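Local coordinates for cellulose-binding protein (PDB 2X32) that binds a long polyisoprenoid diphosphate in its YceI-like domain, probably for its transport, and is implicated in plant cell wall breakdown, at residues A[35-40]-A[172-177]; A[105-110]-A[114-119]. One frame throughout, in Å; residues are numbered along the deposited sequence.

In the fold
The two contacts illustrate how a curled antiparallel sheet can wrap a long hydrophobic chain. Contact 2 is a hairpin between consecutive strands, whereas contact 1 brings together strands 28-42 and 167-177, which are not paired with each other but both pair with strand 7-24. Along the sequence contact 2 is nested inside the loop that contact 1 closes. Their centres are about 17 Å apart and their nearest atoms about 6 Å, so they do not touch; both instead touch the same octaprenyl diphosphate. Phe172, Leu174 and Tyr176 meet it in contact 1, and Ala106, Leu108, Leu110, Ile117 and Thr119 in contact 2. The ligand also accepts a hydrogen bond from Lys24.

Contact 1. Residues A[35-40]-A[172-177]; sequences DVLSGG and FVLFYE. With OTP ((2E,6E,10E,14E,18E,22E,26E)-3,7,11,15,19,23,27,31-octamethyldotriaconta-2,6,10,14,18,22,26,30-octaenyl trihydrogen diphosphate), chain C.
Leu37 and Leu174 meet through their methyl groups, CD1 of Leu37 lying 4.2 Å from CD2 of Leu174, on the inner side of the curled antiparallel sheet, a lipocalin-like barrel, of the YceI-like domain. The axes of strands 37-40 and 172-177 come no closer than 8.3 Å, at an angle of 43°, too far for backbone pairing; strand 7-24 pairs with both, and Leu11 on it touches Leu37 and Tyr176. The join is therefore made without backbone pairing, by one leucine pair and by an aromatic ring set against glycine backbone, and it is small.

The second meeting is aromatic against backbone. With CG anti to its carbonyl carbon (chi1 -74°), Tyr176 brings its ring edge to the glycine pair, and Gly40 N lies in the ring plane, 3.7 Å from Tyr176 CE1. Gly39 has backbone angles at which a CB would be pressed against the carbonyl oxygen of Ser38, which by itself calls for glycine. The phenol oxygen of Tyr176 is hydrogen-bonded to the carbonyl of Gln48, a buried polar end thus satisfied from strand 46-52. A phenylalanine in place of Tyr176 would probably leave the Gln48 carbonyl without this partner and the ring less firmly fixed in its rotation.

The remaining contacts are with the polyisoprenoid lying in the barrel. Phe172 swings its CG between backbone N and carbonyl carbon (chi1 52°), which carries the ring away from strand 37-40 and sets CZ 3.7 Å from ligand C12. Tyr176 OH approaches ligand C6 at 3.7 Å. Leu174, between the two aromatics, turns its other methyl to the chain, CD1 standing 3.5 Å from ligand C9.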
loop_
_atom_site.group_PDB
_atom_site.type_symbol
_atom_site.label_atom_id
_atom_site.label_comp_id
_atom_site.label_asym_id
_atom_site.label_seq_id
_atom_site.Cartn_x
_atom_site.Cartn_y
_atom_site.Cartn_z
ATOM N N ASP A 35 -3.498 -9.084 -3.256
ATOM C CA ASP A 35 -3.069 -9.808 -4.459
ATOM C C ASP A 35 -3.235 -8.997 -5.750
ATOM O O ASP A 35 -2.706 -9.398 -6.792
ATOM C CB ASP A 35 -3.780 -11.154 -4.564
ATOM C CG ASP A 35 -3.350 -12.156 -3.506
ATOM O OD1 ASP A 35 -2.224 -12.050 -2.942
ATOM O OD2 ASP A 35 -4.129 -13.084 -3.287
ATOM N N VAL A 36 -4.043 -7.922 -5.718
ATOM C CA VAL A 36 -4.307 -7.138 -6.897
ATOM C C VAL A 36 -3.997 -5.658 -6.652
ATOM O O VAL A 36 -4.596 -5.008 -5.784
ATOM C CB VAL A 36 -5.736 -7.284 -7.402
ATOM C CG1 VAL A 36 -6.033 -6.359 -8.598
ATOM C CG2 VAL A 36 -6.050 -8.754 -7.798
ATOM N N LEU A 37 -3.010 -5.151 -7.429
ATOM C CA LEU A 37 -2.558 -3.767 -7.438
ATOM C C LEU A 37 -2.632 -3.271 -8.878
ATOM O O LEU A 37 -2.422 -4.015 -9.820
ATOM C CB LEU A 37 -1.105 -3.667 -6.984
ATOM C CG LEU A 37 -0.794 -4.245 -5.608
ATOM C CD1 LEU A 37 0.726 -4.240 -5.355
ATOM C CD2 LEU A 37 -1.564 -3.544 -4.486
ATOM N N SER A 38 -2.904 -1.984 -9.026
ATOM C CA SER A 38 -2.806 -1.307 -10.331
ATOM C C SER A 38 -2.215 0.066 -10.151
ATOM O O SER A 38 -2.048 0.538 -9.048
ATOM C CB SER A 38 -4.137 -1.230 -11.086
ATOM O OG SER A 38 -5.055 -0.400 -10.421
ATOM N N GLY A 39 -1.849 0.673 -11.237
ATOM C CA GLY A 39 -1.334 2.026 -11.205
ATOM C C GLY A 39 -0.485 2.428 -12.347
ATOM O O GLY A 39 -0.295 1.702 -13.300
ATOM N N GLY A 40 0.064 3.622 -12.220
ATOM C CA GLY A 40 0.862 4.226 -13.282
ATOM C C GLY A 40 1.343 5.576 -12.840
ATOM O O GLY A 40 0.993 6.041 -11.747
ATOM N N PHE A 172 6.110 -2.459 0.651
ATOM C CA PHE A 172 5.773 -2.659 -0.754
ATOM C C PHE A 172 6.999 -2.623 -1.608
ATOM O O PHE A 172 7.985 -1.942 -1.286
ATOM C CB PHE A 172 4.715 -1.665 -1.251
ATOM C CG PHE A 172 5.030 -0.195 -0.980
ATOM C CD1 PHE A 172 5.878 0.542 -1.825
ATOM C CD2 PHE A 172 4.517 0.444 0.132
ATOM C CE1 PHE A 172 6.178 1.850 -1.548
ATOM C CE2 PHE A 172 4.845 1.758 0.387
ATOM C CZ PHE A 172 5.647 2.441 -0.473
ATOM N N VAL A 173 6.961 -3.345 -2.704
ATOM C CA VAL A 173 7.949 -3.240 -3.806
ATOM C C VAL A 173 7.113 -3.112 -5.076
ATOM O O VAL A 173 6.364 -4.030 -5.451
ATOM C CB VAL A 173 8.878 -4.426 -3.873
ATOM C CG1 VAL A 173 9.853 -4.259 -5.066
ATOM C CG2 VAL A 173 9.645 -4.598 -2.513
ATOM N N LEU A 174 7.235 -1.968 -5.740
ATOM C CA LEU A 174 6.445 -1.637 -6.923
ATOM C C LEU A 174 7.375 -1.544 -8.118
ATOM O O LEU A 174 8.455 -0.921 -8.011
ATOM C CB LEU A 174 5.743 -0.311 -6.732
ATOM C CG LEU A 174 4.877 -0.228 -5.483
ATOM C CD1 LEU A 174 4.332 1.168 -5.336
ATOM C CD2 LEU A 174 3.736 -1.256 -5.380
ATOM N N PHE A 175 6.985 -2.137 -9.234
ATOM C CA PHE A 175 7.767 -2.026 -10.455
ATOM C C PHE A 175 6.977 -1.261 -11.457
ATOM O O PHE A 175 5.800 -1.582 -11.701
ATOM C CB PHE A 175 8.064 -3.433 -10.973
ATOM C CG PHE A 175 8.963 -4.221 -10.067
ATOM C CD1 PHE A 175 10.357 -4.151 -10.187
ATOM C CD2 PHE A 175 8.443 -5.029 -9.068
ATOM C CE1 PHE A 175 11.189 -4.851 -9.315
ATOM C CE2 PHE A 175 9.293 -5.734 -8.208
ATOM C CZ PHE A 175 10.632 -5.635 -8.323
ATOM N N TYR A 176 7.563 -0.187 -11.983
ATOM C CA TYR A 176 6.912 0.642 -12.988
ATOM C C TYR A 176 7.729 0.587 -14.273
ATOM O O TYR A 176 8.967 0.593 -14.243
ATOM C CB TYR A 176 6.767 2.110 -12.491
ATOM C CG TYR A 176 5.731 2.359 -11.456
ATOM C CD1 TYR A 176 4.431 2.624 -11.781
ATOM C CD2 TYR A 176 6.041 2.321 -10.103
ATOM C CE1 TYR A 176 3.454 2.896 -10.823
ATOM C CE2 TYR A 176 5.081 2.554 -9.149
ATOM C CZ TYR A 176 3.779 2.826 -9.505
ATOM O OH TYR A 176 2.794 3.075 -8.573
ATOM N N GLU A 177 7.051 0.550 -15.418
ATOM C CA GLU A 177 7.665 0.352 -16.706
ATOM C C GLU A 177 7.141 1.361 -17.700
ATOM O O GLU A 177 5.948 1.508 -17.798
ATOM C CB GLU A 177 7.203 -1.005 -17.216
ATOM C CG GLU A 177 7.941 -2.065 -16.669
ATOM C CD GLU A 177 9.089 -2.536 -17.577
ATOM O OE1 GLU A 177 9.496 -1.850 -18.544
ATOM O OE2 GLU A 177 9.606 -3.560 -17.248
HETATM O O7 OTP C . -6.797 -15.793 16.749
HETATM P P2 OTP C . -7.920 -16.263 15.864
HETATM O O5 OTP C . -9.145 -16.700 16.648
HETATM O O6 OTP C . -7.502 -17.217 14.777
HETATM O O4 OTP C . -8.429 -14.880 15.121
HETATM P P1 OTP C . -8.273 -14.501 13.559
HETATM O O2 OTP C . -6.836 -14.040 13.405
HETATM O O3 OTP C . -8.934 -15.467 12.598
HETATM O O1 OTP C . -9.050 -13.100 13.327
HETATM C C40 OTP C . -8.472 -11.919 13.920
HETATM C C39 OTP C . -8.109 -10.895 12.837
HETATM C C37 OTP C . -6.951 -10.265 12.793
HETATM C C38 OTP C . -5.761 -10.452 13.743
HETATM C C36 OTP C . -6.710 -9.223 11.704
HETATM C C35 OTP C . -6.714 -7.797 12.187
HETATM C C34 OTP C . -6.364 -6.826 11.042
HETATM C C32 OTP C . -5.671 -5.689 11.170
HETATM C C33 OTP C . -5.052 -5.271 12.460
HETATM C C31 OTP C . -5.368 -4.901 9.886
HETATM C C30 OTP C . -5.801 -3.458 9.822
HETATM C C29 OTP C . -5.338 -2.780 8.538
HETATM C C27 OTP C . -4.942 -1.514 8.456
HETATM C C28 OTP C . -4.997 -0.507 9.602
HETATM C C26 OTP C . -4.345 -0.962 7.180
HETATM C C25 OTP C . -4.151 -1.937 6.039
HETATM C C24 OTP C . -3.176 -1.458 4.950
HETATM C C22 OTP C . -3.509 -0.938 3.770
HETATM C C23 OTP C . -4.906 -0.845 3.211
HETATM C C21 OTP C . -2.400 -0.459 2.879
HETATM C C20 OTP C . -2.355 1.085 2.729
HETATM C C19 OTP C . -1.265 1.581 1.777
HETATM C C17 OTP C . -0.111 2.148 2.126
HETATM C C18 OTP C . 0.279 2.580 3.496
HETATM C C16 OTP C . 0.928 2.400 1.044
HETATM C C15 OTP C . 1.281 3.852 0.901
HETATM C C14 OTP C . 2.022 4.120 -0.385
HETATM C C12 OTP C . 3.011 5.034 -0.536
HETATM C C13 OTP C . 3.533 5.865 0.635
HETATM C C11 OTP C . 3.674 5.286 -1.851
HETATM C C10 OTP C . 3.359 4.377 -2.971
HETATM C C9 OTP C . 4.243 4.500 -4.213
HETATM C C7 OTP C . 3.913 5.074 -5.381
HETATM C C8 OTP C . 2.545 5.607 -5.757
HETATM C C6 OTP C . 4.978 5.161 -6.449
HETATM C C5 OTP C . 5.686 6.501 -6.511
HETATM C C4 OTP C . 6.668 6.588 -7.643
HETATM C C2 OTP C . 7.834 7.235 -7.555
HETATM C C3 OTP C . 8.390 7.991 -6.398
HETATM C C1 OTP C . 8.707 7.266 -8.777
#

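Contact 2. Residues A[105-110]-A[114-119]; sequences SATLDL and PGVIDT. With OTP ((2E,6E,10E,14E,18E,22E,26E)-3,7,11,15,19,23,27,31-octamethyldotriaconta-2,6,10,14,18,22,26,30-octaenyl trihydrogen diphosphate), chain C.
Ala106 and Ile117 form a hydrogen-bonded pair in an antiparallel beta hairpin, and both of its backbone bonds are close to linear. Ile117 N reaches Ala106 O at 2.7 Å, nearly in line with the carbonyl, while Ala106 N meets Ile117 O from a direction tilted 28° off the carbonyl plane. Leu108 and Gly115 form the next such pair: Leu108 N gives a bond of 2.8 Å to Gly115 O, and Gly115 N returns a longer one of 3.0 Å to Leu108 O. Four amides and four carbonyls are thus satisfied within the hairpin. The carbonyls of Ala106, Gly115 and Leu108 each take a further CA-H...O contact, from Val116, Thr107 and Pro114 respectively. The intervening residue of strand 105-109, Thr107, forms its backbone bonds with Thr83 on the other side.

On the face that carries Ser105, Thr107, Val116 and Asp118, the hydroxyl of Ser105 donates to the carboxylate of Asp118, with OG 2.7 Å from OD1 and nearly along its C-O axis. With OG beside its backbone N (chi1 -69°), Ser105 holds the hydroxyl over toward Asp118, and the CB of the same serine rests 3.8 Å from Val116 CG1.

The reverse face is apolar and turned to the ligand. Leu108 and Ile117 cross at a slant, CD2 of Leu108 lying 3.9 Å from CD1 of Ile117. That Ile117 methyl also approaches ligand C18 at 3.8 Å, and Ala106 CB approaches ligand C13.

The hairpin is flanked by strand 79-85, whose Val82 and Val84 touch Ala106, and by strand 130-142, where Leu139 and Ile141 pack on Ile117; Tyr146, from a loop, touches both Leu108 and Ile117.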
loop_
_atom_site.group_PDB
_atom_site.type_symbol
_atom_site.label_atom_id
_atom_site.label_comp_id
_atom_site.label_asym_id
_atom_site.label_seq_id
_atom_site.Cartn_x
_atom_site.Cartn_y
_atom_site.Cartn_z
ATOM N N SER A 105 5.013 13.435 0.152
ATOM C CA SER A 105 3.783 13.605 0.866
ATOM C C SER A 105 2.769 12.900 -0.031
ATOM O O SER A 105 2.370 13.434 -1.097
ATOM C CB SER A 105 3.407 15.085 1.006
ATOM O OG SER A 105 4.322 15.681 1.873
ATOM N N ALA A 106 2.469 11.663 0.309
ATOM C CA ALA A 106 1.592 10.832 -0.527
ATOM C C ALA A 106 0.223 10.918 0.092
ATOM O O ALA A 106 0.079 10.814 1.308
ATOM C CB ALA A 106 2.068 9.383 -0.482
ATOM N N THR A 107 -0.810 11.070 -0.721
ATOM C CA THR A 107 -2.160 11.017 -0.199
ATOM C C THR A 107 -2.697 9.602 -0.316
ATOM O O THR A 107 -2.608 8.992 -1.374
ATOM C CB THR A 107 -3.041 12.022 -0.938
ATOM O OG1 THR A 107 -2.477 13.322 -0.760
ATOM C CG2 THR A 107 -4.465 12.049 -0.363
ATOM N N LEU A 108 -3.185 9.089 0.791
ATOM C CA LEU A 108 -3.818 7.761 0.865
ATOM C C LEU A 108 -5.301 7.958 1.113
ATOM O O LEU A 108 -5.702 8.471 2.172
ATOM C CB LEU A 108 -3.206 6.877 1.947
ATOM C CG LEU A 108 -3.969 5.583 2.239
ATOM C CD1 LEU A 108 -3.986 4.617 1.023
ATOM C CD2 LEU A 108 -3.271 4.885 3.470
ATOM N N ASP A 109 -6.127 7.515 0.171
ATOM C CA ASP A 109 -7.578 7.502 0.275
ATOM C C ASP A 109 -7.990 6.088 0.649
ATOM O O ASP A 109 -7.986 5.183 -0.220
ATOM C CB ASP A 109 -8.207 7.948 -1.054
ATOM C CG ASP A 109 -9.699 7.773 -1.096
ATOM O OD1 ASP A 109 -10.312 7.797 -0.028
ATOM O OD2 ASP A 109 -10.247 7.538 -2.211
ATOM N N LEU A 110 -8.233 5.875 1.951
ATOM C CA LEU A 110 -8.575 4.589 2.514
ATOM C C LEU A 110 -9.749 4.735 3.438
ATOM O O LEU A 110 -9.728 5.599 4.336
ATOM C CB LEU A 110 -7.401 4.050 3.317
ATOM C CG LEU A 110 -7.584 2.797 4.161
ATOM C CD1 LEU A 110 -8.008 1.594 3.223
ATOM C CD2 LEU A 110 -6.300 2.457 4.933
ATOM N N PRO A 114 -9.248 10.443 3.477
ATOM C CA PRO A 114 -7.949 10.804 2.878
ATOM C C PRO A 114 -6.971 11.370 3.902
ATOM O O PRO A 114 -7.351 12.189 4.733
ATOM C CB PRO A 114 -8.338 11.879 1.842
ATOM C CG PRO A 114 -9.718 11.424 1.406
ATOM C CD PRO A 114 -10.363 11.072 2.738
ATOM N N GLY A 115 -5.727 10.948 3.816
ATOM C CA GLY A 115 -4.687 11.401 4.703
ATOM C C GLY A 115 -3.384 11.483 3.993
ATOM O O GLY A 115 -3.215 10.909 2.941
ATOM N N VAL A 116 -2.448 12.221 4.546
ATOM C CA VAL A 116 -1.133 12.343 3.933
ATOM C C VAL A 116 -0.151 11.460 4.672
ATOM O O VAL A 116 -0.124 11.447 5.925
ATOM C CB VAL A 116 -0.634 13.762 3.952
ATOM C CG1 VAL A 116 0.784 13.834 3.412
ATOM C CG2 VAL A 116 -1.520 14.641 3.126
ATOM N N ILE A 117 0.623 10.697 3.904
ATOM C CA ILE A 117 1.742 9.879 4.449
ATOM C C ILE A 117 3.000 10.582 4.053
ATOM O O ILE A 117 3.316 10.706 2.874
ATOM C CB ILE A 117 1.709 8.448 3.898
ATOM C CG1 ILE A 117 0.414 7.770 4.305
ATOM C CG2 ILE A 117 3.010 7.645 4.352
ATOM C CD1 ILE A 117 0.294 6.407 3.697
ATOM N N ASP A 118 3.701 11.126 5.050
ATOM C CA ASP A 118 4.982 11.767 4.851
ATOM C C ASP A 118 6.047 10.692 5.083
ATOM O O ASP A 118 6.232 10.211 6.206
ATOM C CB ASP A 118 5.157 12.930 5.858
ATOM C CG ASP A 118 4.235 14.088 5.553
ATOM O OD1 ASP A 118 4.312 14.613 4.407
ATOM O OD2 ASP A 118 3.440 14.491 6.461
ATOM N N THR A 119 6.672 10.243 4.011
ATOM C CA THR A 119 7.623 9.122 4.148
ATOM C C THR A 119 8.686 9.252 3.082
ATOM O O THR A 119 8.651 10.123 2.206
ATOM C CB THR A 119 6.917 7.774 4.066
ATOM O OG1 THR A 119 7.769 6.722 4.575
ATOM C CG2 THR A 119 6.515 7.455 2.617
HETATM O O7 OTP C . -6.797 -15.793 16.749
HETATM P P2 OTP C . -7.920 -16.263 15.864
HETATM O O5 OTP C . -9.145 -16.700 16.648
HETATM O O6 OTP C . -7.502 -17.217 14.777
HETATM O O4 OTP C . -8.429 -14.880 15.121
HETATM P P1 OTP C . -8.273 -14.501 13.559
HETATM O O2 OTP C . -6.836 -14.040 13.405
HETATM O O3 OTP C . -8.934 -15.467 12.598
HETATM O O1 OTP C . -9.050 -13.100 13.327
HETATM C C40 OTP C . -8.472 -11.919 13.920
HETATM C C39 OTP C . -8.109 -10.895 12.837
HETATM C C37 OTP C . -6.951 -10.265 12.793
HETATM C C38 OTP C . -5.761 -10.452 13.743
HETATM C C36 OTP C . -6.710 -9.223 11.704
HETATM C C35 OTP C . -6.714 -7.797 12.187
HETATM C C34 OTP C . -6.364 -6.826 11.042
HETATM C C32 OTP C . -5.671 -5.689 11.170
HETATM C C33 OTP C . -5.052 -5.271 12.460
HETATM C C31 OTP C . -5.368 -4.901 9.886
HETATM C C30 OTP C . -5.801 -3.458 9.822
HETATM C C29 OTP C . -5.338 -2.780 8.538
HETATM C C27 OTP C . -4.942 -1.514 8.456
HETATM C C28 OTP C . -4.997 -0.507 9.602
HETATM C C26 OTP C . -4.345 -0.962 7.180
HETATM C C25 OTP C . -4.151 -1.937 6.039
HETATM C C24 OTP C . -3.176 -1.458 4.950
HETATM C C22 OTP C . -3.509 -0.938 3.770
HETATM C C23 OTP C . -4.906 -0.845 3.211
HETATM C C21 OTP C . -2.400 -0.459 2.879
HETATM C C20 OTP C . -2.355 1.085 2.729
HETATM C C19 OTP C . -1.265 1.581 1.777
HETATM C C17 OTP C . -0.111 2.148 2.126
HETATM C C18 OTP C . 0.279 2.580 3.496
HETATM C C16 OTP C . 0.928 2.400 1.044
HETATM C C15 OTP C . 1.281 3.852 0.901
HETATM C C14 OTP C . 2.022 4.120 -0.385
HETATM C C12 OTP C . 3.011 5.034 -0.536
HETATM C C13 OTP C . 3.533 5.865 0.635
HETATM C C11 OTP C . 3.674 5.286 -1.851
HETATM C C10 OTP C . 3.359 4.377 -2.971
HETATM C C9 OTP C . 4.243 4.500 -4.213
HETATM C C7 OTP C . 3.913 5.074 -5.381
HETATM C C8 OTP C . 2.545 5.607 -5.757
HETATM C C6 OTP C . 4.978 5.161 -6.449
HETATM C C5 OTP C . 5.686 6.501 -6.511
HETATM C C4 OTP C . 6.668 6.588 -7.643
HETATM C C2 OTP C . 7.834 7.235 -7.555
HETATM C C3 OTP C . 8.390 7.991 -6.398
HETATM C C1 OTP C . 8.707 7.266 -8.777
#